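Local coordinates for membrane protein implicated in regulation of membrane protease activity (Corynebacterium glutamicum ATCC 13032, PDB 3CP0) that is of uncertain function but, as an NfeD-like membrane protein with a soluble OB-fold domain, is implicated in regulating membrane protease activity, at residues 57-61 with 77-81. Numbering follows the deposited sequence.
Sequences THTFA and IVWKE
The imidazole nitrogen ND1 of H58 coordinates a zinc ion and lies 4.0 Å from CH2 of W79, in a cluster of three mutually touching aromatic side chains, H58, F60 and W79. W79 turns the edge of its six-membered ring to the face of H58: the centroids are 5.0 Å apart and the planes inclined at 63°, an edge-to-face pair. CZ3 of W79 also comes within 3.7 Å of H58 CB. Although the CB of W79 points away from 57-61, chi1 of -164° sets CG anti to the backbone N, and the indole reaches back to the loop. F60 meets this ring at a right angle (90°), its CZ 3.6 Å from W79 CE3, and CE3 lies near the F60 ring plane, at its edge. H58 CD2 lies over one face of F60, offset toward the rim. Loop 57-61 belongs to the connection between strands 47-53 and 65-72 of this OB fold, where many other OB-fold proteins carry a helix; here the loop packs on strand 75-80 through side chains, with no hydrogen bond between the two segments. F60 is buried, with CD2 4.2 Å from V78 CG2, and both side chains also touch V66 of strand 65-72. Toward the chain end, the extended aliphatic chain of K80 borders both aromatic residues of the loop: CG is 4.2 Å from F60 CE1, and CE is 4.0 Å from H58 CE1.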
ATOM      1  N   THR A  57      11.935   4.655   4.961  1.00 20.07           N
ATOM      2  CA  THR A  57      12.809   3.813   5.805  1.00 20.56           C
ATOM      3  C   THR A  57      12.064   2.599   6.383  1.00 20.17           C
ATOM      4  O   THR A  57      12.683   1.739   7.048  1.00 18.63           O
ATOM      5  CB  THR A  57      13.463   4.608   6.928  1.00 21.27           C
ATOM      6  OG1 THR A  57      12.451   5.058   7.840  1.00 24.73           O
ATOM      7  CG2 THR A  57      14.148   5.849   6.366  1.00 23.44           C
ATOM      8  N   HIS A  58      10.740   2.539   6.215  1.00 18.19           N
ATOM      9  CA  HIS A  58       9.983   1.492   6.889  1.00 20.02           C
ATOM     10  C   HIS A  58       9.525   0.454   5.884  1.00 21.79           C
ATOM     11  O   HIS A  58       8.860   0.819   4.930  1.00 26.18           O
ATOM     12  CB  HIS A  58       8.766   2.115   7.612  1.00 20.12           C
ATOM     13  CG  HIS A  58       7.979   1.150   8.436  1.00 20.85           C
ATOM     14  ND1 HIS A  58       8.004   1.167   9.800  1.00 20.21           N
ATOM     15  CD2 HIS A  58       7.132   0.141   8.102  1.00 19.47           C
ATOM     16  CE1 HIS A  58       7.251   0.214  10.303  0.50 14.05           C
ATOM     17  NE2 HIS A  58       6.715  -0.440   9.291  1.00 19.37           N
ATOM     18  N   THR A  59       9.828  -0.820   6.104  1.00 20.59           N
ATOM     19  CA  THR A  59       9.372  -1.856   5.183  1.00 20.51           C
ATOM     20  C   THR A  59       8.208  -2.613   5.850  1.00 21.43           C
ATOM     21  O   THR A  59       8.243  -2.909   7.071  1.00 21.79           O
ATOM     22  CB  THR A  59      10.539  -2.843   4.901  1.00 23.58           C
ATOM     23  OG1 THR A  59      11.573  -2.138   4.198  1.00 25.05           O
ATOM     24  CG2 THR A  59      10.093  -3.999   4.030  1.00 25.57           C
ATOM     25  N   PHE A  60       7.189  -2.914   5.050  1.00 19.51           N
ATOM     26  CA  PHE A  60       6.064  -3.749   5.458  1.00 18.47           C
ATOM     27  C   PHE A  60       6.251  -5.099   4.794  1.00 19.66           C
ATOM     28  O   PHE A  60       6.276  -5.208   3.547  1.00 20.56           O
ATOM     29  CB  PHE A  60       4.725  -3.088   5.019  1.00 18.56           C
ATOM     30  CG  PHE A  60       4.455  -1.813   5.728  1.00 19.25           C
ATOM     31  CD1 PHE A  60       3.935  -1.828   7.016  1.00 19.04           C
ATOM     32  CD2 PHE A  60       4.706  -0.593   5.102  1.00 18.36           C
ATOM     33  CE1 PHE A  60       3.671  -0.628   7.701  1.00 23.31           C
ATOM     34  CE2 PHE A  60       4.469   0.623   5.756  1.00 20.45           C
ATOM     35  CZ  PHE A  60       3.935   0.598   7.049  1.00 20.25           C
ATOM     36  N   ALA A  61       6.357  -6.151   5.592  1.00 18.68           N
ATOM     37  CA  ALA A  61       6.657  -7.440   4.987  1.00 20.90           C
ATOM     38  C   ALA A  61       5.385  -8.126   4.428  1.00 20.74           C
ATOM     39  O   ALA A  61       4.267  -7.819   4.858  1.00 20.00           O
ATOM     40  CB  ALA A  61       7.297  -8.345   6.061  1.00 20.89           C
ATOM     41  N   ILE A  77       0.055   4.576  -1.579  1.00 17.11           N
ATOM     42  CA  ILE A  77       1.035   4.916  -0.564  1.00 16.65           C
ATOM     43  C   ILE A  77       0.433   4.461   0.767  1.00 17.23           C
ATOM     44  O   ILE A  77      -0.700   4.848   1.155  1.00 17.44           O
ATOM     45  CB  ILE A  77       1.291   6.459  -0.485  1.00 16.67           C
ATOM     46  CG1 ILE A  77       1.581   7.090  -1.859  1.00 17.88           C
ATOM     47  CG2 ILE A  77       2.463   6.821   0.451  1.00 18.45           C
ATOM     48  CD1 ILE A  77       2.668   6.332  -2.608  1.00 19.32           C
ATOM     49  N   VAL A  78       1.195   3.625   1.434  1.00 17.14           N
ATOM     50  CA  VAL A  78       0.654   2.896   2.618  1.00 16.75           C
ATOM     51  C   VAL A  78       1.362   3.165   3.910  1.00 18.01           C
ATOM     52  O   VAL A  78       2.576   3.520   3.953  1.00 17.17           O
ATOM     53  CB  VAL A  78       0.623   1.376   2.347  1.00 16.90           C
ATOM     54  CG1 VAL A  78      -0.192   1.082   1.022  1.00 18.51           C
ATOM     55  CG2 VAL A  78       2.014   0.779   2.247  1.00 18.45           C
ATOM     56  N   TRP A  79       0.610   2.976   4.988  1.00 16.57           N
ATOM     57  CA  TRP A  79       1.190   3.115   6.324  1.00 16.96           C
ATOM     58  C   TRP A  79       0.562   2.092   7.266  1.00 17.77           C
ATOM     59  O   TRP A  79      -0.161   1.173   6.846  1.00 18.67           O
ATOM     60  CB  TRP A  79       1.059   4.546   6.834  1.00 18.43           C
ATOM     61  CG  TRP A  79       1.954   4.872   8.028  1.00 19.90           C
ATOM     62  CD1 TRP A  79       1.576   5.410   9.231  1.00 22.13           C
ATOM     63  CD2 TRP A  79       3.381   4.667   8.099  1.00 17.81           C
ATOM     64  NE1 TRP A  79       2.693   5.535  10.079  1.00 20.88           N
ATOM     65  CE2 TRP A  79       3.804   5.094   9.402  1.00 21.12           C
ATOM     66  CE3 TRP A  79       4.335   4.173   7.198  1.00 19.32           C
ATOM     67  CZ2 TRP A  79       5.161   5.023   9.819  1.00 20.92           C
ATOM     68  CZ3 TRP A  79       5.688   4.089   7.642  1.00 20.87           C
ATOM     69  CH2 TRP A  79       6.063   4.536   8.912  1.00 20.95           C
ATOM     70  N   LYS A  80       0.893   2.216   8.540  1.00 19.30           N
ATOM     71  CA  LYS A  80       0.420   1.305   9.566  1.00 18.36           C
ATOM     72  C   LYS A  80      -1.107   1.262   9.535  1.00 20.74           C
ATOM     73  O   LYS A  80      -1.771   2.294   9.339  1.00 20.47           O
ATOM     74  CB  LYS A  80       0.930   1.836  10.909  1.00 18.84           C
ATOM     75  CG  LYS A  80       2.476   1.629  11.023  1.00 18.96           C
ATOM     76  CD  LYS A  80       2.970   2.252  12.321  1.00 22.93           C
ATOM     77  CE  LYS A  80       4.514   2.096  12.467  1.00 21.42           C
ATOM     78  NZ  LYS A  80       4.889   2.496  13.870  1.00 26.67           N
ATOM     79  N   GLU A  81      -1.640   0.073   9.795  1.00 21.30           N
ATOM     80  CA  GLU A  81      -3.072  -0.096   9.777  1.00 23.99           C
ATOM     81  C   GLU A  81      -3.724   0.789  10.833  1.00 26.91           C
ATOM     82  O   GLU A  81      -3.279   0.865  11.998  1.00 25.69           O
ATOM     83  CB  GLU A  81      -3.417  -1.573  10.016  1.00 24.36           C
ATOM     84  CG  GLU A  81      -4.829  -1.839   9.734  1.00 23.01           C
ATOM     85  CD  GLU A  81      -5.348  -3.191  10.207  1.00 22.71           C
ATOM     86  OE1 GLU A  81      -4.578  -4.042  10.777  1.00 24.00           O
ATOM     87  OE2 GLU A  81      -6.570  -3.399  10.037  1.00 24.59           O
TER